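PDB 1J6O: TatD-related deoxyribonuclease from Thermotoga maritima, which probably acts as a metal-dependent deoxyribonuclease that hydrolyses phosphodiester bonds in DNA. Local coordinates for residues His19-His23 and Asp53-Ser57; Ile41-Val47 and Arg66-Ser70; Val138-Tyr144 and Val162-Ser168. All coordinates share one frame; numbering follows the deposited sequence.

Contact 1 (His19-His23 and Asp53-Ser57); sequences HLHFH and DSKKS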
ATOM      1  N   HIS A  19      -6.058   1.703   6.609  1.00  4.58           N
ATOM      2  CA  HIS A  19      -7.189   2.640   6.447  1.00  5.69           C
ATOM      3  C   HIS A  19      -7.767   2.741   7.862  1.00  5.76           C
ATOM      4  O   HIS A  19      -8.961   2.397   8.102  1.00  5.66           O
ATOM      5  CB  HIS A  19      -8.278   2.051   5.525  1.00  5.93           C
ATOM      6  CG  HIS A  19      -7.773   1.634   4.175  1.00  7.11           C
ATOM      7  ND1 HIS A  19      -7.419   2.546   3.204  1.00  8.75           N
ATOM      8  CD2 HIS A  19      -7.619   0.406   3.617  1.00  7.58           C
ATOM      9  CE1 HIS A  19      -7.083   1.899   2.098  1.00 11.23           C
ATOM     10  NE2 HIS A  19      -7.200   0.599   2.322  1.00  8.90           N
ATOM     11  N   LEU A  20      -6.958   3.247   8.783  1.00  4.69           N
ATOM     12  CA  LEU A  20      -7.374   3.375  10.179  1.00  5.86           C
ATOM     13  C   LEU A  20      -8.490   4.365  10.424  1.00  6.86           C
ATOM     14  O   LEU A  20      -9.153   4.323  11.474  1.00  7.61           O
ATOM     15  CB  LEU A  20      -6.147   3.708  11.040  1.00  6.90           C
ATOM     16  CG  LEU A  20      -5.126   2.562  11.119  1.00 10.03           C
ATOM     17  CD1 LEU A  20      -3.749   3.079  11.611  1.00  9.30           C
ATOM     18  CD2 LEU A  20      -5.665   1.493  12.054  1.00 10.50           C
ATOM     19  N   HIS A  21      -8.706   5.232   9.447  1.00  5.31           N
ATOM     20  CA  HIS A  21      -9.747   6.241   9.548  1.00  7.50           C
ATOM     21  C   HIS A  21     -11.114   5.729   9.099  1.00  7.17           C
ATOM     22  O   HIS A  21     -12.099   6.473   9.183  1.00  8.99           O
ATOM     23  CB  HIS A  21      -9.359   7.491   8.748  1.00  7.00           C
ATOM     24  CG  HIS A  21      -9.096   7.215   7.303  1.00  9.47           C
ATOM     25  ND1 HIS A  21      -8.087   6.368   6.881  1.00  7.15           N
ATOM     26  CD2 HIS A  21      -9.774   7.590   6.189  1.00  6.86           C
ATOM     27  CE1 HIS A  21      -8.161   6.227   5.568  1.00  7.88           C
ATOM     28  NE2 HIS A  21      -9.179   6.956   5.123  1.00  8.58           N
ATOM     29  N   PHE A  22     -11.192   4.484   8.621  1.00  5.07           N
ATOM     30  CA  PHE A  22     -12.467   3.934   8.188  1.00  6.12           C
ATOM     31  C   PHE A  22     -13.345   3.742   9.417  1.00  9.51           C
ATOM     32  O   PHE A  22     -12.836   3.609  10.552  1.00  8.29           O
ATOM     33  CB  PHE A  22     -12.282   2.611   7.457  1.00  5.67           C
ATOM     34  CG  PHE A  22     -11.810   2.760   6.025  1.00  5.79           C
ATOM     35  CD1 PHE A  22     -11.387   3.996   5.522  1.00  5.80           C
ATOM     36  CD2 PHE A  22     -11.840   1.659   5.157  1.00  7.37           C
ATOM     37  CE1 PHE A  22     -11.006   4.138   4.169  1.00  7.33           C
ATOM     38  CE2 PHE A  22     -11.456   1.806   3.800  1.00 10.10           C
ATOM     39  CZ  PHE A  22     -11.045   3.043   3.321  1.00  7.39           C
ATOM     40  N   HIS A  23     -14.660   3.735   9.201  1.00  9.63           N
ATOM     41  CA  HIS A  23     -15.590   3.574  10.312  1.00 11.97           C
ATOM     42  C   HIS A  23     -15.463   2.291  11.142  1.00 11.41           C
ATOM     43  O   HIS A  23     -15.927   2.251  12.293  1.00 11.35           O
ATOM     44  CB  HIS A  23     -17.033   3.763   9.805  1.00 15.43           C
ATOM     45  CG  HIS A  23     -17.628   2.549   9.169  1.00 20.44           C
ATOM     46  ND1 HIS A  23     -18.143   1.498   9.900  1.00 24.24           N
ATOM     47  CD2 HIS A  23     -17.819   2.229   7.866  1.00 23.08           C
ATOM     48  CE1 HIS A  23     -18.628   0.585   9.074  1.00 24.33           C
ATOM     49  NE2 HIS A  23     -18.446   1.004   7.835  1.00 23.57           N
ATOM     50  N   ASP A  53     -12.039  11.279   1.858  1.00  9.63           N
ATOM     51  CA  ASP A  53     -11.389  10.253   2.649  1.00  9.07           C
ATOM     52  C   ASP A  53      -9.894  10.550   2.867  1.00  8.26           C
ATOM     53  O   ASP A  53      -9.320  10.271   3.955  1.00  8.89           O
ATOM     54  CB  ASP A  53     -11.625   8.897   1.970  1.00  9.60           C
ATOM     55  CG  ASP A  53     -11.089   7.761   2.791  1.00 12.25           C
ATOM     56  OD1 ASP A  53     -11.768   7.348   3.770  1.00 11.67           O
ATOM     57  OD2 ASP A  53      -9.976   7.302   2.461  1.00 10.73           O
ATOM     58  N   SER A  54      -9.255  11.123   1.853  1.00  7.07           N
ATOM     59  CA  SER A  54      -7.848  11.442   1.994  1.00  8.25           C
ATOM     60  C   SER A  54      -7.679  12.511   3.063  1.00  9.55           C
ATOM     61  O   SER A  54      -6.685  12.496   3.811  1.00  7.94           O
ATOM     62  CB  SER A  54      -7.254  11.918   0.666  1.00  8.59           C
ATOM     63  OG  SER A  54      -7.100  10.827  -0.226  1.00  8.74           O
ATOM     64  N   LYS A  55      -8.628  13.442   3.139  1.00  8.68           N
ATOM     65  CA  LYS A  55      -8.548  14.518   4.156  1.00 12.31           C
ATOM     66  C   LYS A  55      -8.638  13.880   5.564  1.00 11.13           C
ATOM     67  O   LYS A  55      -7.913  14.275   6.470  1.00 11.39           O
ATOM     68  CB  LYS A  55      -9.689  15.542   3.963  1.00 15.36           C
ATOM     69  CG  LYS A  55      -9.482  16.933   4.613  1.00 19.09           C
ATOM     70  CD  LYS A  55      -9.276  16.933   6.097  1.00 24.49           C
ATOM     71  CE  LYS A  55      -9.306  18.367   6.699  1.00 24.25           C
ATOM     72  NZ  LYS A  55      -8.052  19.154   6.516  1.00 26.84           N
ATOM     73  N   LYS A  56      -9.509  12.888   5.736  1.00 11.04           N
ATOM     74  CA  LYS A  56      -9.653  12.222   7.051  1.00 11.78           C
ATOM     75  C   LYS A  56      -8.376  11.463   7.393  1.00 11.11           C
ATOM     76  O   LYS A  56      -7.961  11.428   8.554  1.00  9.70           O
ATOM     77  CB  LYS A  56     -10.819  11.251   7.048  1.00 15.05           C
ATOM     78  CG  LYS A  56     -12.174  11.953   6.959  1.00 21.12           C
ATOM     79  CD  LYS A  56     -13.318  10.956   6.808  1.00 25.77           C
ATOM     80  CE  LYS A  56     -14.001  10.655   8.129  1.00 30.39           C
ATOM     81  NZ  LYS A  56     -13.085  10.069   9.147  1.00 33.71           N
ATOM     82  N   SER A  57      -7.778  10.840   6.379  1.00  9.63           N
ATOM     83  CA  SER A  57      -6.537  10.088   6.568  1.00  8.58           C
ATOM     84  C   SER A  57      -5.454  11.080   7.008  1.00 10.16           C
ATOM     85  O   SER A  57      -4.713  10.834   7.959  1.00  7.17           O
ATOM     86  CB  SER A  57      -6.125   9.402   5.253  1.00  9.86           C
ATOM     87  OG  SER A  57      -4.898   8.695   5.392  1.00  7.70           O
TER
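His-21 NE2 gives a nearly straight hydrogen bond to Asp-53 OD2, 2.8 Å long with an angle of 176° at the hydrogen. The carboxylate oxygen lies in the plane of the imidazole. The donor, in contrast, meets OD2 from above the carboxylate plane, 38° out of it. Ring and carboxylate are not coplanar. The faces of the His-21 ring are packed as well. Ser-57 CB sits over the centre of one face, 3.9 Å from the ring centroid, in a CH-pi contact. Phe-22 CD1 lies against the opposite face, toward the rim. Phe-22 CE1 also comes 3.3 Å from Asp-53 OD1. Lys-56 CB approaches His-21 CD2 obliquely at 3.9 Å.

The histidine reaches the helix because its CG stands between the backbone N and the carbonyl carbon (chi1 58°). It belongs to a type I turn, His-19 to Phe-22, closed by Phe-22 N to His-19 O at 3.1 Å. Val-49 N donates a second hydrogen bond to Asp-53 OD2 and helps fix the carboxylate. Ser-57 OG is tied to Asn-46 ND2. The contact joins the loop after strand 13-18 to helix 51-61. The same turn carries His-19, a predicted ligand of the first metal. The bond to Asp-53, with Ser-57 CB and Phe-22 CD1 on the faces, should set the rotation of the His-21 ring, and the carboxylate would probably favour the form of His-21 protonated at NE2.

Contact 2 (Ile41-Val47 and Arg66-Ser70); sequences IEFVVNV and RIFCS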
ATOM      1  N   ILE A  41       5.065  -2.406  15.784  1.00 11.75           N
ATOM      2  CA  ILE A  41       4.728  -1.763  14.524  1.00 10.41           C
ATOM      3  C   ILE A  41       5.495  -0.441  14.563  1.00 10.68           C
ATOM      4  O   ILE A  41       5.151   0.452  15.350  1.00 11.70           O
ATOM      5  CB  ILE A  41       3.204  -1.450  14.412  1.00 10.58           C
ATOM      6  CG1 ILE A  41       2.372  -2.743  14.416  1.00 10.79           C
ATOM      7  CG2 ILE A  41       2.956  -0.646  13.129  1.00 10.37           C
ATOM      8  CD1 ILE A  41       2.680  -3.702  13.268  1.00 15.48           C
ATOM      9  N   GLU A  42       6.525  -0.302  13.729  1.00  8.97           N
ATOM     10  CA  GLU A  42       7.322   0.929  13.706  1.00  9.65           C
ATOM     11  C   GLU A  42       6.554   2.151  13.190  1.00  9.66           C
ATOM     12  O   GLU A  42       6.696   3.265  13.721  1.00  7.77           O
ATOM     13  CB  GLU A  42       8.568   0.680  12.896  1.00 11.28           C
ATOM     14  CG  GLU A  42       9.539   1.801  12.885  1.00 13.32           C
ATOM     15  CD  GLU A  42      10.817   1.376  12.228  1.00 15.64           C
ATOM     16  OE1 GLU A  42      11.441   0.412  12.729  1.00 18.39           O
ATOM     17  OE2 GLU A  42      11.191   1.999  11.213  1.00 20.68           O
ATOM     18  N   PHE A  43       5.803   1.965  12.105  1.00  9.48           N
ATOM     19  CA  PHE A  43       4.995   3.052  11.538  1.00  7.33           C
ATOM     20  C   PHE A  43       4.061   2.448  10.545  1.00  7.51           C
ATOM     21  O   PHE A  43       4.182   1.260  10.196  1.00  5.83           O
ATOM     22  CB  PHE A  43       5.820   4.195  10.865  1.00  8.37           C
ATOM     23  CG  PHE A  43       6.472   3.841   9.536  1.00  9.38           C
ATOM     24  CD1 PHE A  43       7.757   3.306   9.498  1.00 10.87           C
ATOM     25  CD2 PHE A  43       5.829   4.119   8.319  1.00  9.15           C
ATOM     26  CE1 PHE A  43       8.390   3.057   8.280  1.00  6.03           C
ATOM     27  CE2 PHE A  43       6.454   3.877   7.101  1.00  8.59           C
ATOM     28  CZ  PHE A  43       7.723   3.350   7.067  1.00  8.24           C
ATOM     29  N   VAL A  44       3.069   3.224  10.140  1.00  5.36           N
ATOM     30  CA  VAL A  44       2.138   2.702   9.153  1.00  6.09           C
ATOM     31  C   VAL A  44       1.899   3.795   8.131  1.00  6.15           C
ATOM     32  O   VAL A  44       2.075   4.993   8.431  1.00  6.13           O
ATOM     33  CB  VAL A  44       0.748   2.279   9.754  1.00  8.92           C
ATOM     34  CG1 VAL A  44       0.927   1.464  11.029  1.00  6.45           C
ATOM     35  CG2 VAL A  44      -0.140   3.490   9.932  1.00 12.22           C
ATOM     36  N   VAL A  45       1.537   3.390   6.918  1.00  3.26           N
ATOM     37  CA  VAL A  45       1.267   4.374   5.883  1.00  3.76           C
ATOM     38  C   VAL A  45      -0.257   4.267   5.745  1.00  5.50           C
ATOM     39  O   VAL A  45      -0.761   3.234   5.301  1.00  6.86           O
ATOM     40  CB  VAL A  45       1.906   4.022   4.554  1.00  3.08           C
ATOM     41  CG1 VAL A  45       1.442   5.062   3.492  1.00  5.22           C
ATOM     42  CG2 VAL A  45       3.445   4.012   4.687  1.00  6.61           C
ATOM     43  N   ASN A  46      -0.964   5.315   6.173  1.00  4.99           N
ATOM     44  CA  ASN A  46      -2.431   5.347   6.124  1.00  6.09           C
ATOM     45  C   ASN A  46      -2.854   5.958   4.794  1.00  7.63           C
ATOM     46  O   ASN A  46      -2.552   7.093   4.492  1.00  8.14           O
ATOM     47  CB  ASN A  46      -2.947   6.137   7.311  1.00  6.50           C
ATOM     48  CG  ASN A  46      -4.310   5.717   7.698  1.00  4.31           C
ATOM     49  OD1 ASN A  46      -4.509   4.613   8.227  1.00  7.14           O
ATOM     50  ND2 ASN A  46      -5.278   6.571   7.425  1.00  9.15           N
ATOM     51  N   VAL A  47      -3.625   5.180   4.052  1.00  7.46           N
ATOM     52  CA  VAL A  47      -4.092   5.532   2.730  1.00  8.33           C
ATOM     53  C   VAL A  47      -5.507   6.032   2.485  1.00  9.12           C
ATOM     54  O   VAL A  47      -6.465   5.387   2.894  1.00 10.73           O
ATOM     55  CB  VAL A  47      -3.883   4.271   1.834  1.00  8.91           C
ATOM     56  CG1 VAL A  47      -4.007   4.631   0.385  1.00 10.71           C
ATOM     57  CG2 VAL A  47      -2.484   3.653   2.104  1.00  8.50           C
ATOM     58  N   ARG A  66       3.656   7.860  14.528  1.00 10.16           N
ATOM     59  CA  ARG A  66       3.841   6.611  13.779  1.00  9.52           C
ATOM     60  C   ARG A  66       2.966   6.415  12.557  1.00  9.12           C
ATOM     61  O   ARG A  66       3.025   5.356  11.898  1.00  8.20           O
ATOM     62  CB  ARG A  66       3.664   5.418  14.711  1.00  9.63           C
ATOM     63  CG  ARG A  66       4.742   5.392  15.789  1.00 12.45           C
ATOM     64  CD  ARG A  66       4.644   4.151  16.641  1.00 13.28           C
ATOM     65  NE  ARG A  66       5.706   4.188  17.649  1.00 14.20           N
ATOM     66  CZ  ARG A  66       6.589   3.217  17.852  1.00 18.24           C
ATOM     67  NH1 ARG A  66       6.553   2.101  17.127  1.00 16.06           N
ATOM     68  NH2 ARG A  66       7.544   3.385  18.760  1.00 19.21           N
ATOM     69  N   ILE A  67       2.178   7.437  12.233  1.00  6.65           N
ATOM     70  CA  ILE A  67       1.309   7.342  11.071  1.00  7.15           C
ATOM     71  C   ILE A  67       1.679   8.399  10.026  1.00  8.89           C
ATOM     72  O   ILE A  67       1.834   9.583  10.363  1.00  7.09           O
ATOM     73  CB  ILE A  67      -0.162   7.560  11.464  1.00  5.68           C
ATOM     74  CG1 ILE A  67      -0.599   6.486  12.487  1.00  7.41           C
ATOM     75  CG2 ILE A  67      -1.047   7.442  10.230  1.00  6.79           C
ATOM     76  CD1 ILE A  67      -1.999   6.759  13.039  1.00  9.66           C
ATOM     77  N   PHE A  68       1.875   7.950   8.787  1.00  6.34           N
ATOM     78  CA  PHE A  68       2.205   8.836   7.675  1.00  7.37           C
ATOM     79  C   PHE A  68       1.001   8.663   6.768  1.00  8.51           C
ATOM     80  O   PHE A  68       0.235   7.695   6.920  1.00  8.83           O
ATOM     81  CB  PHE A  68       3.518   8.450   7.002  1.00  6.92           C
ATOM     82  CG  PHE A  68       4.684   8.647   7.911  1.00  7.32           C
ATOM     83  CD1 PHE A  68       5.064   7.641   8.802  1.00 11.67           C
ATOM     84  CD2 PHE A  68       5.319   9.883   7.966  1.00  9.83           C
ATOM     85  CE1 PHE A  68       6.076   7.865   9.756  1.00 11.50           C
ATOM     86  CE2 PHE A  68       6.331  10.127   8.910  1.00 12.57           C
ATOM     87  CZ  PHE A  68       6.705   9.111   9.802  1.00 12.53           C
ATOM     88  N   CYS A  69       0.868   9.549   5.791  1.00  7.74           N
ATOM     89  CA  CYS A  69      -0.272   9.518   4.890  1.00  8.51           C
ATOM     90  C   CYS A  69      -0.041   9.424   3.373  1.00  8.81           C
ATOM     91  O   CYS A  69       0.992   9.859   2.876  1.00  7.19           O
ATOM     92  CB  CYS A  69      -1.034  10.833   5.185  1.00 10.54           C
ATOM     93  SG  CYS A  69      -2.579  11.183   4.337  1.00 18.69           S
ATOM     94  N   SER A  70      -0.999   8.815   2.665  1.00  7.23           N
ATOM     95  CA  SER A  70      -0.929   8.698   1.208  1.00  5.43           C
ATOM     96  C   SER A  70      -2.275   9.284   0.805  1.00  7.18           C
ATOM     97  O   SER A  70      -3.311   8.908   1.385  1.00  7.29           O
ATOM     98  CB  SER A  70      -0.860   7.252   0.713  1.00  7.60           C
ATOM     99  OG  SER A  70      -0.702   7.241  -0.699  1.00 11.71           O
TER
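Arg-66 O accepts a 2.8 Å hydrogen bond from Val-44 N and also a CA-H...O contact from Phe-43 CA at 3.1 Å. From there the bonding alternates between the strands. Phe-68 N donates to Val-44 O, Asn-46 N to Phe-68 O at 2.8 Å, and Ser-70 N to Asn-46 O. This is parallel pairing, with Val-44 beside Ile-67 and Val-47 beside Ser-70. At the start of the pair, Arg-66 runs extended from CG to NE past Glu-42 O. Its NH1 donates to Ile-41 O at 2.8 Å, but the bond is bent, 135° at the hydrogen. The oxygen lies in the guanidinium plane, while the donor is tilted from the carbonyl plane. NH2 of the same group forms a salt bridge with Glu-37.

Strands 41-47 and 67-71 are neighbours in the parallel barrel of the TIM-barrel clan. Helix 51-61 makes the beta-alpha-beta crossover between them. Val-45, Val-47, Phe-68 and Ser-70 point to one face of the sheet. Beside them, Phe-68 turns its edge toward the face of Phe-43, with centroids 5.5 Å apart and planes at 88°. Phe-43 CG stands between its backbone N and carbonyl carbon (chi1 72°), which brings CD2 to 3.6 Å from Phe-68 CD1. On the other face, Val-44 CG2 lies alongside Ile-67 CG1, and Ile-67 CG2 touches Asn-46 CB at 3.7 Å. Asn-46 OD1 accepts a hydrogen bond from Leu-20 N.

Contact 3 (Val138-Tyr144 and Val162-Ser168); sequences VHIRDAY and VIHAFSS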
ATOM      1  N   VAL A 138       0.064   1.924  -5.538  1.00  8.81           N
ATOM      2  CA  VAL A 138      -0.781   1.415  -6.624  1.00  9.16           C
ATOM      3  C   VAL A 138      -1.663   0.230  -6.354  1.00  8.44           C
ATOM      4  O   VAL A 138      -1.254  -0.761  -5.750  1.00  8.78           O
ATOM      5  CB  VAL A 138       0.115   1.111  -7.867  1.00  8.82           C
ATOM      6  CG1 VAL A 138      -0.736   0.736  -9.093  1.00 10.04           C
ATOM      7  CG2 VAL A 138       0.991   2.321  -8.173  1.00  8.89           C
ATOM      8  N   HIS A 139      -2.898   0.341  -6.831  1.00  8.64           N
ATOM      9  CA  HIS A 139      -3.898  -0.706  -6.669  1.00 11.54           C
ATOM     10  C   HIS A 139      -4.157  -1.279  -8.054  1.00 12.49           C
ATOM     11  O   HIS A 139      -4.487  -0.531  -8.965  1.00 10.58           O
ATOM     12  CB  HIS A 139      -5.185  -0.070  -6.127  1.00 14.33           C
ATOM     13  CG  HIS A 139      -6.365  -0.996  -6.111  1.00 18.81           C
ATOM     14  ND1 HIS A 139      -6.700  -1.754  -5.012  1.00 24.31           N
ATOM     15  CD2 HIS A 139      -7.300  -1.266  -7.051  1.00 20.80           C
ATOM     16  CE1 HIS A 139      -7.797  -2.447  -5.269  1.00 23.06           C
ATOM     17  NE2 HIS A 139      -8.181  -2.169  -6.504  1.00 23.39           N
ATOM     18  N   ILE A 140      -4.008  -2.590  -8.220  1.00 12.00           N
ATOM     19  CA  ILE A 140      -4.257  -3.204  -9.536  1.00 14.59           C
ATOM     20  C   ILE A 140      -5.065  -4.483  -9.334  1.00 16.12           C
ATOM     21  O   ILE A 140      -4.652  -5.371  -8.576  1.00 14.52           O
ATOM     22  CB  ILE A 140      -2.954  -3.621 -10.272  1.00 14.78           C
ATOM     23  CG1 ILE A 140      -2.040  -2.418 -10.511  1.00 13.97           C
ATOM     24  CG2 ILE A 140      -3.335  -4.301 -11.608  1.00 16.27           C
ATOM     25  CD1 ILE A 140      -0.675  -2.773 -11.121  1.00 15.38           C
ATOM     26  N   ARG A 141      -6.226  -4.572  -9.981  1.00 16.96           N
ATOM     27  CA  ARG A 141      -7.082  -5.762  -9.866  1.00 19.36           C
ATOM     28  C   ARG A 141      -7.421  -6.167 -11.315  1.00 19.77           C
ATOM     29  O   ARG A 141      -8.052  -5.405 -12.037  1.00 18.25           O
ATOM     30  CB  ARG A 141      -8.357  -5.434  -9.079  1.00 22.05           C
ATOM     31  CG  ARG A 141      -9.222  -6.644  -8.646  1.00 29.79           C
ATOM     32  CD  ARG A 141      -8.457  -7.617  -7.729  1.00 34.23           C
ATOM     33  NE  ARG A 141      -7.366  -6.952  -7.002  1.00 38.69           N
ATOM     34  CZ  ARG A 141      -6.495  -7.562  -6.190  1.00 41.17           C
ATOM     35  NH1 ARG A 141      -6.563  -8.879  -5.972  1.00 40.51           N
ATOM     36  NH2 ARG A 141      -5.532  -6.847  -5.603  1.00 42.63           N
ATOM     37  N   ASP A 142      -6.962  -7.347 -11.732  1.00 20.38           N
ATOM     38  CA  ASP A 142      -7.208  -7.847 -13.092  1.00 21.96           C
ATOM     39  C   ASP A 142      -6.915  -6.809 -14.187  1.00 21.22           C
ATOM     40  O   ASP A 142      -7.658  -6.681 -15.170  1.00 20.69           O
ATOM     41  CB  ASP A 142      -8.654  -8.339 -13.218  1.00 25.04           C
ATOM     42  CG  ASP A 142      -8.943  -9.549 -12.330  1.00 29.79           C
ATOM     43  OD1 ASP A 142      -7.979 -10.233 -11.936  1.00 33.68           O
ATOM     44  OD2 ASP A 142     -10.125  -9.829 -12.034  1.00 31.53           O
ATOM     45  N   ALA A 143      -5.827  -6.073 -14.023  1.00 19.64           N
ATOM     46  CA  ALA A 143      -5.447  -5.052 -14.995  1.00 18.98           C
ATOM     47  C   ALA A 143      -3.938  -4.868 -15.001  1.00 18.56           C
ATOM     48  O   ALA A 143      -3.451  -3.776 -15.283  1.00 18.04           O
ATOM     49  CB  ALA A 143      -6.121  -3.717 -14.644  1.00 17.16           C
ATOM     50  N   TYR A 144      -3.190  -5.924 -14.689  1.00 18.97           N
ATOM     51  CA  TYR A 144      -1.739  -5.806 -14.672  1.00 19.83           C
ATOM     52  C   TYR A 144      -1.139  -5.370 -15.995  1.00 19.16           C
ATOM     53  O   TYR A 144      -0.298  -4.486 -16.025  1.00 18.98           O
ATOM     54  CB  TYR A 144      -1.114  -7.115 -14.168  1.00 20.33           C
ATOM     55  CG  TYR A 144      -1.285  -7.245 -12.671  1.00 20.70           C
ATOM     56  CD1 TYR A 144      -0.376  -6.645 -11.796  1.00 22.50           C
ATOM     57  CD2 TYR A 144      -2.405  -7.878 -12.126  1.00 21.53           C
ATOM     58  CE1 TYR A 144      -0.579  -6.663 -10.405  1.00 23.22           C
ATOM     59  CE2 TYR A 144      -2.625  -7.900 -10.723  1.00 23.25           C
ATOM     60  CZ  TYR A 144      -1.703  -7.282  -9.877  1.00 21.60           C
ATOM     61  OH  TYR A 144      -1.928  -7.221  -8.517  1.00 23.39           O
ATOM     62  N   VAL A 162       4.992   1.165  -4.584  1.00  8.42           N
ATOM     63  CA  VAL A 162       4.566  -0.185  -4.305  1.00  8.29           C
ATOM     64  C   VAL A 162       3.293  -0.566  -5.016  1.00  9.35           C
ATOM     65  O   VAL A 162       2.383   0.259  -5.136  1.00  9.68           O
ATOM     66  CB  VAL A 162       4.258  -0.317  -2.800  1.00  8.91           C
ATOM     67  CG1 VAL A 162       3.980  -1.735  -2.452  1.00  8.91           C
ATOM     68  CG2 VAL A 162       5.428   0.276  -1.961  1.00  9.64           C
ATOM     69  N   ILE A 163       3.222  -1.813  -5.471  1.00  9.78           N
ATOM     70  CA  ILE A 163       2.020  -2.326  -6.139  1.00  9.65           C
ATOM     71  C   ILE A 163       1.469  -3.050  -4.912  1.00  9.92           C
ATOM     72  O   ILE A 163       1.925  -4.140  -4.528  1.00 10.09           O
ATOM     73  CB  ILE A 163       2.329  -3.341  -7.241  1.00 12.68           C
ATOM     74  CG1 ILE A 163       3.237  -2.689  -8.292  1.00 11.82           C
ATOM     75  CG2 ILE A 163       1.016  -3.830  -7.867  1.00 12.20           C
ATOM     76  CD1 ILE A 163       2.659  -1.389  -8.884  1.00 12.39           C
ATOM     77  N   HIS A 164       0.486  -2.441  -4.277  1.00 10.65           N
ATOM     78  CA  HIS A 164      -0.083  -3.032  -3.083  1.00 11.17           C
ATOM     79  C   HIS A 164      -0.943  -4.278  -3.294  1.00 11.74           C
ATOM     80  O   HIS A 164      -1.538  -4.457  -4.353  1.00 11.03           O
ATOM     81  CB  HIS A 164      -0.805  -1.908  -2.327  1.00 13.85           C
ATOM     82  CG  HIS A 164      -2.284  -2.050  -2.256  1.00 13.42           C
ATOM     83  ND1 HIS A 164      -2.922  -2.708  -1.225  1.00 14.46           N
ATOM     84  CD2 HIS A 164      -3.263  -1.587  -3.070  1.00 17.34           C
ATOM     85  CE1 HIS A 164      -4.227  -2.645  -1.409  1.00 14.81           C
ATOM     86  NE2 HIS A 164      -4.458  -1.970  -2.520  1.00 14.28           N
ATOM     87  N   ALA A 165      -0.978  -5.146  -2.287  1.00 12.44           N
ATOM     88  CA  ALA A 165      -1.767  -6.394  -2.350  1.00 14.23           C
ATOM     89  C   ALA A 165      -1.538  -7.062  -3.702  1.00 15.40           C
ATOM     90  O   ALA A 165      -2.498  -7.462  -4.391  1.00 14.73           O
ATOM     91  CB  ALA A 165      -3.261  -6.087  -2.162  1.00 15.56           C
ATOM     92  N   PHE A 166      -0.267  -7.188  -4.070  1.00 13.24           N
ATOM     93  CA  PHE A 166       0.103  -7.801  -5.349  1.00 16.99           C
ATOM     94  C   PHE A 166      -0.651  -9.119  -5.520  1.00 16.19           C
ATOM     95  O   PHE A 166      -0.566 -10.007  -4.670  1.00 16.64           O
ATOM     96  CB  PHE A 166       1.609  -8.065  -5.424  1.00 15.11           C
ATOM     97  CG  PHE A 166       2.025  -8.680  -6.717  1.00 18.45           C
ATOM     98  CD1 PHE A 166       2.095  -7.909  -7.867  1.00 19.30           C
ATOM     99  CD2 PHE A 166       2.291 -10.039  -6.800  1.00 18.97           C
ATOM    100  CE1 PHE A 166       2.428  -8.483  -9.095  1.00 21.13           C
ATOM    101  CE2 PHE A 166       2.621 -10.617  -8.031  1.00 19.41           C
ATOM    102  CZ  PHE A 166       2.687  -9.836  -9.165  1.00 20.17           C
ATOM    103  N   SER A 167      -1.349  -9.244  -6.640  1.00 19.28           N
ATOM    104  CA  SER A 167      -2.126 -10.441  -6.901  1.00 21.04           C
ATOM    105  C   SER A 167      -1.945 -11.141  -8.238  1.00 22.09           C
ATOM    106  O   SER A 167      -2.888 -11.767  -8.739  1.00 24.15           O
ATOM    107  CB  SER A 167      -3.606 -10.102  -6.722  1.00 21.31           C
ATOM    108  OG  SER A 167      -3.970  -9.012  -7.570  1.00 23.90           O
ATOM    109  N   SER A 168      -0.772 -11.026  -8.844  1.00 22.86           N
ATOM    110  CA  SER A 168      -0.569 -11.700 -10.118  1.00 21.65           C
ATOM    111  C   SER A 168       0.462 -12.814  -9.937  1.00 22.13           C
ATOM    112  O   SER A 168       0.725 -13.256  -8.812  1.00 21.02           O
ATOM    113  CB  SER A 168      -0.115 -10.719 -11.191  1.00 21.66           C
ATOM    114  OG  SER A 168      -0.335 -11.296 -12.470  1.00 21.29           O
TER
HETATM  115  O   HOH W   1      -4.169  -3.942  -5.855  1.00 22.73           O
HETATM  116  O   HOH W   2      -5.931  -9.288  -9.889  1.00 24.88           O
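Ser-167 N donates to Tyr-144 OH at 2.8 Å, a fairly straight bond of 161° at the hydrogen. Ser-167 OG lies in the plane of the phenol ring, 2.9 Å from Tyr-144 OH. Further back, two backbone bonds join the parallel strands: Val-138 N to Val-162 O at 2.9 Å, and His-164 N to Val-138 O at 2.8 Å. Where the strands part, water 1 takes over. It accepts from Ile-140 N and Arg-141 NH2 and donates to His-164 O. Arg-141, bent at chi2 and chi3, also gives Ala-165 O a weak hydrogen bond through NH2. Ser-167 OG sits over one face of the Arg-141 guanidinium. Water 2 links Asp-142 N to Ser-167 OG.

The Tyr-144 ring is held between two side chains. Ser-168 CB stands over one face, 3.7 Å from the centroid, and Ile-140 CG2 over the opposite one. Phe-166 meets the ring obliquely, CE1 to Tyr-144 CE1 at 3.8 Å. Deeper in, Ile-163 CD1 packs on Val-138 CB, and its CG2 meets Ile-140 CD1 at 3.8 Å.

Each segment supplies a predicted ligand of the second metal, His-139 and His-164. Their rings meet rim to rim, and a weak hydrogen bond of 3.4 Å joins His-139 ND1 and His-164 NE2. Glu-212 is hydrogen-bonded to His-164 ND1, and Glu-103 approaches both histidines. Neighbouring nitrogens turned to one another beside a carboxylate are consistent with a metal site that is vacant in this crystal.

Overall arrangement
From the N terminus, the loop after strand 13-18 opens contact 1, and strand 41-47 opens contact 2. Contact 1 closes at helix 51-61 and contact 2 only at strand 67-71, so the two cross along the chain. They meet in space at Asn-46 of contact 2, which reaches both segments of contact 1. Loop, strand and helix are thereby joined near the predicted first metal site. Contact 3 follows in series, closing the crossover between strands 136-141 and 161-163. It shares the sheet with contact 2 but lies across the chain's centre, with their centres about 20 Å apart.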